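6-phosphogluconate dehydrogenase NAD-binding (Dyadobacter fermentans, PDB 4GBJ) probably acts as an NAD(P)-dependent oxidoreductase of the 6-phosphogluconate and 3-hydroxyisobutyrate dehydrogenase type. Local coordinates at residues I99-S104 with L249-D254; A176-I181 with L242-L247. All blocks are in the same frame, centred on the assembly; numbering follows the deposited sequence.

Both contacts use helix 238-254, contact 2 at its middle turns and contact 1 at its C-terminal turns, and their centres lie about 11 Å apart. In contact 2 this helix packs on helix 169-197, within the helical C-terminal half of the chain. In contact 1 it meets the start of helix 101-113, which follows strand 92-95 of the Rossmann-type sheet. Along the chain, contact 2 is nested inside the long excursion that contact 1 closes. The two touch where Leu-247 CD1 packs on Ser-100 N at 4.1 Å. Helix 238-254 thus ties the all-helical part to the Rossmann-type part, and both contacts also border the second subunit.

Contact 1 of 2, residues I99-S104 with L249-D254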
ATOM      1  N   ILE B  99      18.882  10.755  -4.202  1.00 24.00           N
ATOM      2  CA  ILE B  99      19.109  12.152  -3.879  1.00 23.55           C
ATOM      3  C   ILE B  99      17.983  12.995  -4.408  1.00 27.07           C
ATOM      4  O   ILE B  99      17.097  12.531  -5.118  1.00 26.41           O
ATOM      5  CB  ILE B  99      20.480  12.642  -4.437  1.00 25.58           C
ATOM      6  CG1 ILE B  99      20.509  12.641  -5.931  1.00 25.77           C
ATOM      7  CG2 ILE B  99      21.623  11.862  -3.811  1.00 26.37           C
ATOM      8  CD1 ILE B  99      21.826  13.192  -6.512  1.00 32.82           C
ATOM      9  N   SER B 100      18.028  14.232  -4.021  1.00 26.19           N
ATOM     10  CA  SER B 100      17.058  15.221  -4.393  1.00 28.14           C
ATOM     11  C   SER B 100      17.070  15.512  -5.897  1.00 28.54           C
ATOM     12  O   SER B 100      18.142  15.738  -6.453  1.00 26.05           O
ATOM     13  CB  SER B 100      17.380  16.534  -3.648  1.00 31.81           C
ATOM     14  OG  SER B 100      16.685  17.643  -4.184  1.00 41.28           O
ATOM     15  N   PRO B 101      15.886  15.719  -6.499  1.00 27.29           N
ATOM     16  CA  PRO B 101      15.826  16.238  -7.883  1.00 27.00           C
ATOM     17  C   PRO B 101      16.638  17.515  -8.071  1.00 32.01           C
ATOM     18  O   PRO B 101      17.282  17.704  -9.092  1.00 28.95           O
ATOM     19  CB  PRO B 101      14.333  16.565  -8.062  1.00 29.13           C
ATOM     20  CG  PRO B 101      13.653  15.716  -7.135  1.00 33.79           C
ATOM     21  CD  PRO B 101      14.537  15.451  -5.974  1.00 28.28           C
ATOM     22  N   GLU B 102      16.585  18.407  -7.075  1.00 31.27           N
ATOM     23  CA  GLU B 102      17.351  19.650  -7.128  1.00 31.11           C
ATOM     24  C   GLU B 102      18.855  19.393  -7.186  1.00 31.99           C
ATOM     25  O   GLU B 102      19.552  20.092  -7.930  1.00 29.84           O
ATOM     26  CB  GLU B 102      17.035  20.499  -5.914  1.00 33.71           C
ATOM     27  CG  GLU B 102      17.836  21.792  -5.784  1.00 43.47           C
ATOM     28  CD  GLU B 102      17.489  22.493  -4.487  1.00 71.08           C
ATOM     29  OE1 GLU B 102      18.056  22.101  -3.442  1.00 61.80           O
ATOM     30  OE2 GLU B 102      16.572  23.349  -4.496  1.00 78.31           O
ATOM     31  N   THR B 103      19.370  18.437  -6.384  1.00 26.35           N
ATOM     32  CA  THR B 103      20.803  18.138  -6.431  1.00 25.99           C
ATOM     33  C   THR B 103      21.153  17.622  -7.838  1.00 30.07           C
ATOM     34  O   THR B 103      22.164  17.994  -8.393  1.00 29.43           O
ATOM     35  CB  THR B 103      21.205  17.138  -5.339  1.00 30.54           C
ATOM     36  OG1 THR B 103      20.940  17.728  -4.079  1.00 32.72           O
ATOM     37  CG2 THR B 103      22.685  16.778  -5.386  1.00 31.17           C
ATOM     38  N   SER B 104      20.308  16.743  -8.405  1.00 26.61           N
ATOM     39  CA  SER B 104      20.557  16.207  -9.735  1.00 24.47           C
ATOM     40  C   SER B 104      20.555  17.267 -10.806  1.00 27.98           C
ATOM     41  O   SER B 104      21.458  17.271 -11.617  1.00 28.59           O
ATOM     42  CB  SER B 104      19.510  15.166 -10.092  1.00 25.25           C
ATOM     43  OG  SER B 104      19.833  13.990  -9.375  1.00 32.37           O
ATOM     44  N   LEU B 249       9.599  15.980   1.294  1.00 18.72           N
ATOM     45  CA  LEU B 249       8.916  17.190   1.740  1.00 20.29           C
ATOM     46  C   LEU B 249       9.509  18.436   1.100  1.00 25.39           C
ATOM     47  O   LEU B 249       8.751  19.317   0.700  1.00 23.89           O
ATOM     48  CB  LEU B 249       8.937  17.308   3.250  1.00 19.45           C
ATOM     49  CG  LEU B 249       8.044  16.297   3.967  1.00 20.79           C
ATOM     50  CD1 LEU B 249       8.478  16.119   5.447  1.00 19.81           C
ATOM     51  CD2 LEU B 249       6.566  16.736   3.880  1.00 18.84           C
ATOM     52  N   GLN B 250      10.845  18.499   0.964  1.00 24.03           N
ATOM     53  CA  GLN B 250      11.466  19.654   0.296  1.00 23.95           C
ATOM     54  C   GLN B 250      11.063  19.709  -1.151  1.00 26.07           C
ATOM     55  O   GLN B 250      10.802  20.786  -1.681  1.00 26.44           O
ATOM     56  CB  GLN B 250      12.992  19.601   0.397  1.00 25.56           C
ATOM     57  CG  GLN B 250      13.701  20.873  -0.105  1.00 34.66           C
ATOM     58  CD  GLN B 250      13.317  22.095   0.741  1.00 65.48           C
ATOM     59  OE1 GLN B 250      13.471  22.063   1.970  1.00 68.98           O
ATOM     60  NE2 GLN B 250      12.789  23.208   0.136  1.00 35.82           N
ATOM     61  N   THR B 251      11.129  18.553  -1.828  1.00 22.20           N
ATOM     62  CA  THR B 251      10.796  18.444  -3.242  1.00 21.56           C
ATOM     63  C   THR B 251       9.338  18.881  -3.471  1.00 24.92           C
ATOM     64  O   THR B 251       9.062  19.646  -4.397  1.00 23.91           O
ATOM     65  CB  THR B 251      11.060  17.002  -3.716  1.00 25.46           C
ATOM     66  OG1 THR B 251      12.456  16.780  -3.607  1.00 31.46           O
ATOM     67  CG2 THR B 251      10.609  16.751  -5.131  1.00 28.82           C
ATOM     68  N   ALA B 252       8.417  18.401  -2.639  1.00 20.99           N
ATOM     69  CA  ALA B 252       7.005  18.739  -2.810  1.00 20.90           C
ATOM     70  C   ALA B 252       6.783  20.239  -2.511  1.00 23.70           C
ATOM     71  O   ALA B 252       6.113  20.930  -3.272  1.00 22.73           O
ATOM     72  CB  ALA B 252       6.128  17.832  -1.925  1.00 21.45           C
ATOM     73  N   SER B 253       7.377  20.750  -1.430  1.00 20.91           N
ATOM     74  CA  SER B 253       7.242  22.170  -1.076  1.00 21.08           C
ATOM     75  C   SER B 253       7.684  23.107  -2.217  1.00 23.79           C
ATOM     76  O   SER B 253       6.998  24.079  -2.529  1.00 24.64           O
ATOM     77  CB  SER B 253       8.086  22.481   0.144  1.00 20.90           C
ATOM     78  OG  SER B 253       7.829  23.813   0.524  1.00 26.87           O
ATOM     79  N   ASP B 254       8.786  22.763  -2.885  1.00 22.04           N
ATOM     80  CA  ASP B 254       9.351  23.544  -3.978  1.00 21.18           C
ATOM     81  C   ASP B 254       8.427  23.645  -5.180  1.00 27.08           C
ATOM     82  O   ASP B 254       8.565  24.580  -5.942  1.00 25.51           O
ATOM     83  CB  ASP B 254      10.693  22.972  -4.386  1.00 24.16           C
ATOM     84  CG  ASP B 254      11.802  23.280  -3.373  1.00 40.47           C
ATOM     85  OD1 ASP B 254      11.546  24.073  -2.414  1.00 43.23           O
ATOM     86  OD2 ASP B 254      12.871  22.651  -3.457  1.00 40.95           O
TER
HETATM   87  O   HOH W   1      14.499  18.516  -4.656  1.00 32.27           O
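The CG-CD edge of the Pro-101 ring faces the branched end of Thr-251. Pro-101 CD comes to 3.4 Å from Thr-251 OG1, while Pro-101 CG lies 3.8 Å from Thr-251 CG2, so that the proline meets both branches of the threonine. Thr-251 holds its methyl anti to the backbone N and OG1 beside that N (chi1 -65°), a rotation that also lets the hydroxyl hydrogen-bond to Leu-247 O in the preceding turn of its own helix. A water donates to Thr-251 OG1 at 2.9 Å; it lies 2.4 Å from Ser-100 OG, too short to be trusted, so a water link between the two hydroxyls is doubtful. Ser-100 is the N-cap of helix 101-113, its OG accepting a weak, bent bond from Glu-102 N. The contact joins the first turn of a helix in the Rossmann-type part, which probably binds the dinucleotide, to the C-terminal turns of helix 238-254 in the helical part; the side chain of Pro-101 is about 8 Å from that of Lys-174, the predicted active-site residue. Leu-175 of helix 169-197 packs against both Pro-101 and Thr-251. On the solvent-exposed side, Glu-102 and Asp-254 cross at about a right angle, their carboxylate planes turned 31° apart. Glu-102 OE2 and Asp-254 OD2 are 3.9 Å apart, a like-charge approach that would probably be mildly unfavourable. The other oxygen, Asp-254 OD1, accepts from Gln-250 NE2 on its syn side, the amide nitrogen lying 30° out of the carboxylate plane.

Contact 2 of 2, residues A176-I181 with L242-L247; sequences AGNFMI and LKDINL
The polar side of this helix pair is made by Asn-178 and Asp-244, whose side chains slant across each other with amide and carboxylate planes 30° apart. Asn-178 ND2 stands 3.0 Å from Asp-244 OD2. The other carboxylate oxygen serves a salt bridge within its own helix: Lys-243 NZ donates to Asp-244 OD1 at 3.2 Å, from the syn side and somewhat out of the carboxylate plane. The buried carboxylate thus faces an amide at one oxygen and a positive charge at the other. With Asp-244 replaced by an alanine, the ammonium group of Lys-243 would probably lose this mate and a gap would be likely to open beside the Asn-178 amide. Asn-178 lies about 4 Å, side chain to side chain, from Lys-174, the predicted active-site residue.

The apolar side is a single approach, Ile-245 CD1 to Phe-179 CD1 at 4.1 Å, with the methyl at the edge of the ring and near its plane. Ile-245 carries CG1 anti to its backbone N (chi1 -160°), and the bend at chi2, 67°, brings CD1 closer to the ring than the direction of its CB would suggest.

Helix 260-274 packs on Ile-245 through Ala-262 and Ile-265, Phe-236 and Thr-98 border Asp-244, and beyond helix 169-197 the second subunit sets its Glu-190 against Phe-179 and its Met-194 against Ala-176.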
ATOM      1  N   ALA B 176       8.998   9.381  -4.458  1.00 22.99           N
ATOM      2  CA  ALA B 176       7.595   9.018  -4.398  1.00 22.47           C
ATOM      3  C   ALA B 176       7.414   7.539  -4.022  1.00 26.13           C
ATOM      4  O   ALA B 176       6.521   7.219  -3.222  1.00 23.41           O
ATOM      5  CB  ALA B 176       6.913   9.293  -5.736  1.00 23.89           C
ATOM      6  N   GLY B 177       8.259   6.667  -4.589  1.00 25.21           N
ATOM      7  CA  GLY B 177       8.243   5.246  -4.293  1.00 25.65           C
ATOM      8  C   GLY B 177       8.533   4.975  -2.832  1.00 25.69           C
ATOM      9  O   GLY B 177       7.760   4.256  -2.187  1.00 23.73           O
ATOM     10  N   ASN B 178       9.605   5.608  -2.298  1.00 20.62           N
ATOM     11  CA  ASN B 178      10.017   5.488  -0.885  1.00 21.49           C
ATOM     12  C   ASN B 178       8.972   6.096   0.063  1.00 23.62           C
ATOM     13  O   ASN B 178       8.748   5.559   1.132  1.00 23.61           O
ATOM     14  CB  ASN B 178      11.381   6.128  -0.634  1.00 25.68           C
ATOM     15  CG  ASN B 178      12.571   5.271  -1.012  1.00 48.53           C
ATOM     16  OD1 ASN B 178      12.451   4.139  -1.504  1.00 36.43           O
ATOM     17  ND2 ASN B 178      13.754   5.801  -0.768  1.00 38.16           N
ATOM     18  N   PHE B 179       8.321   7.157  -0.361  1.00 19.64           N
ATOM     19  CA  PHE B 179       7.211   7.773   0.379  1.00 19.73           C
ATOM     20  C   PHE B 179       6.062   6.788   0.493  1.00 22.50           C
ATOM     21  O   PHE B 179       5.517   6.639   1.571  1.00 22.39           O
ATOM     22  CB  PHE B 179       6.762   9.089  -0.281  1.00 20.28           C
ATOM     23  CG  PHE B 179       5.344   9.505  -0.018  1.00 21.03           C
ATOM     24  CD1 PHE B 179       4.974  10.047   1.210  1.00 20.59           C
ATOM     25  CD2 PHE B 179       4.366   9.345  -0.991  1.00 23.01           C
ATOM     26  CE1 PHE B 179       3.674  10.457   1.426  1.00 22.04           C
ATOM     27  CE2 PHE B 179       3.052   9.709  -0.749  1.00 24.36           C
ATOM     28  CZ  PHE B 179       2.712  10.272   0.441  1.00 23.03           C
HETATM   29  N   MSE B 180       5.736   6.074  -0.585  1.00 18.11           N
HETATM   30  CA  MSE B 180       4.621   5.121  -0.561  1.00 17.42           C
HETATM   31  C   MSE B 180       4.980   3.913   0.283  1.00 21.86           C
HETATM   32  O   MSE B 180       4.117   3.381   0.968  1.00 17.89           O
HETATM   33  CB  MSE B 180       4.199   4.686  -1.942  1.00 18.74           C
HETATM   34  CG  MSE B 180       3.432   5.774  -2.629  1.00 21.93           C
HETATM   35 SE   MSE B 180       2.803   5.408  -4.438  0.72 22.94          SE
HETATM   36  CE  MSE B 180       1.658   3.888  -4.134  1.00 25.66           C
ATOM     37  N   ILE B 181       6.268   3.528   0.308  1.00 20.82           N
ATOM     38  CA  ILE B 181       6.688   2.416   1.167  1.00 19.25           C
ATOM     39  C   ILE B 181       6.472   2.815   2.631  1.00 22.36           C
ATOM     40  O   ILE B 181       5.906   2.039   3.390  1.00 22.07           O
ATOM     41  CB  ILE B 181       8.108   1.963   0.901  1.00 21.90           C
ATOM     42  CG1 ILE B 181       8.234   1.328  -0.510  1.00 23.15           C
ATOM     43  CG2 ILE B 181       8.567   0.941   2.019  1.00 23.13           C
ATOM     44  CD1 ILE B 181       9.733   1.204  -0.975  1.00 22.47           C
ATOM     45  N   LEU B 242      14.326   9.335   7.902  1.00 21.41           N
ATOM     46  CA  LEU B 242      14.071  10.747   8.127  1.00 20.06           C
ATOM     47  C   LEU B 242      14.717  11.581   7.028  1.00 25.87           C
ATOM     48  O   LEU B 242      14.089  12.486   6.503  1.00 24.50           O
ATOM     49  CB  LEU B 242      14.574  11.173   9.520  1.00 20.62           C
ATOM     50  CG  LEU B 242      14.388  12.654   9.923  1.00 24.68           C
ATOM     51  CD1 LEU B 242      12.971  13.101   9.731  1.00 23.78           C
ATOM     52  CD2 LEU B 242      14.875  12.905  11.305  1.00 24.71           C
ATOM     53  N   LYS B 243      15.965  11.275   6.676  1.00 25.88           N
ATOM     54  CA  LYS B 243      16.674  11.957   5.582  1.00 25.40           C
ATOM     55  C   LYS B 243      15.838  11.874   4.284  1.00 28.39           C
ATOM     56  O   LYS B 243      15.585  12.897   3.650  1.00 24.15           O
ATOM     57  CB  LYS B 243      18.040  11.309   5.342  1.00 26.28           C
ATOM     58  CG  LYS B 243      18.882  11.976   4.216  1.00 33.11           C
ATOM     59  CD  LYS B 243      20.192  11.217   3.895  1.00 32.80           C
ATOM     60  CE  LYS B 243      20.029   9.922   3.101  1.00 54.44           C
ATOM     61  NZ  LYS B 243      19.441  10.138   1.728  1.00 73.96           N
ATOM     62  N   ASP B 244      15.293  10.671   3.989  1.00 24.99           N
ATOM     63  CA  ASP B 244      14.525  10.456   2.768  1.00 23.93           C
ATOM     64  C   ASP B 244      13.168  11.171   2.785  1.00 23.56           C
ATOM     65  O   ASP B 244      12.829  11.814   1.788  1.00 23.41           O
ATOM     66  CB  ASP B 244      14.339   8.957   2.446  1.00 26.10           C
ATOM     67  CG  ASP B 244      15.507   8.307   1.682  1.00 43.78           C
ATOM     68  OD1 ASP B 244      16.485   9.052   1.300  1.00 42.46           O
ATOM     69  OD2 ASP B 244      15.423   7.076   1.398  1.00 45.36           O
ATOM     70  N   ILE B 245      12.409  11.098   3.868  1.00 19.29           N
ATOM     71  CA  ILE B 245      11.127  11.796   3.896  1.00 17.29           C
ATOM     72  C   ILE B 245      11.330  13.329   3.828  1.00 20.48           C
ATOM     73  O   ILE B 245      10.500  14.010   3.255  1.00 21.53           O
ATOM     74  CB  ILE B 245      10.243  11.371   5.086  1.00 18.70           C
ATOM     75  CG1 ILE B 245       8.801  11.695   4.847  1.00 17.96           C
ATOM     76  CG2 ILE B 245      10.698  11.965   6.414  1.00 21.05           C
ATOM     77  CD1 ILE B 245       8.135  10.868   3.699  1.00 22.78           C
ATOM     78  N   ASN B 246      12.382  13.856   4.414  1.00 17.76           N
ATOM     79  CA  ASN B 246      12.698  15.282   4.325  1.00 17.98           C
ATOM     80  C   ASN B 246      13.050  15.699   2.912  1.00 24.73           C
ATOM     81  O   ASN B 246      12.664  16.813   2.526  1.00 26.10           O
ATOM     82  CB  ASN B 246      13.807  15.688   5.268  1.00 23.71           C
ATOM     83  CG  ASN B 246      13.339  15.823   6.713  1.00 27.10           C
ATOM     84  OD1 ASN B 246      12.173  16.056   7.008  1.00 26.32           O
ATOM     85  ND2 ASN B 246      14.226  15.664   7.668  1.00 20.48           N
ATOM     86  N   LEU B 247      13.708  14.809   2.097  1.00 20.35           N
ATOM     87  CA  LEU B 247      13.972  15.118   0.676  1.00 19.82           C
ATOM     88  C   LEU B 247      12.622  15.242  -0.052  1.00 22.75           C
ATOM     89  O   LEU B 247      12.434  16.124  -0.864  1.00 21.60           O
ATOM     90  CB  LEU B 247      14.820  14.024   0.002  1.00 19.91           C
ATOM     91  CG  LEU B 247      16.289  13.834   0.432  1.00 25.50           C
ATOM     92  CD1 LEU B 247      16.917  12.766  -0.364  1.00 26.82           C
ATOM     93  CD2 LEU B 247      17.102  15.112   0.265  1.00 30.57           C
TER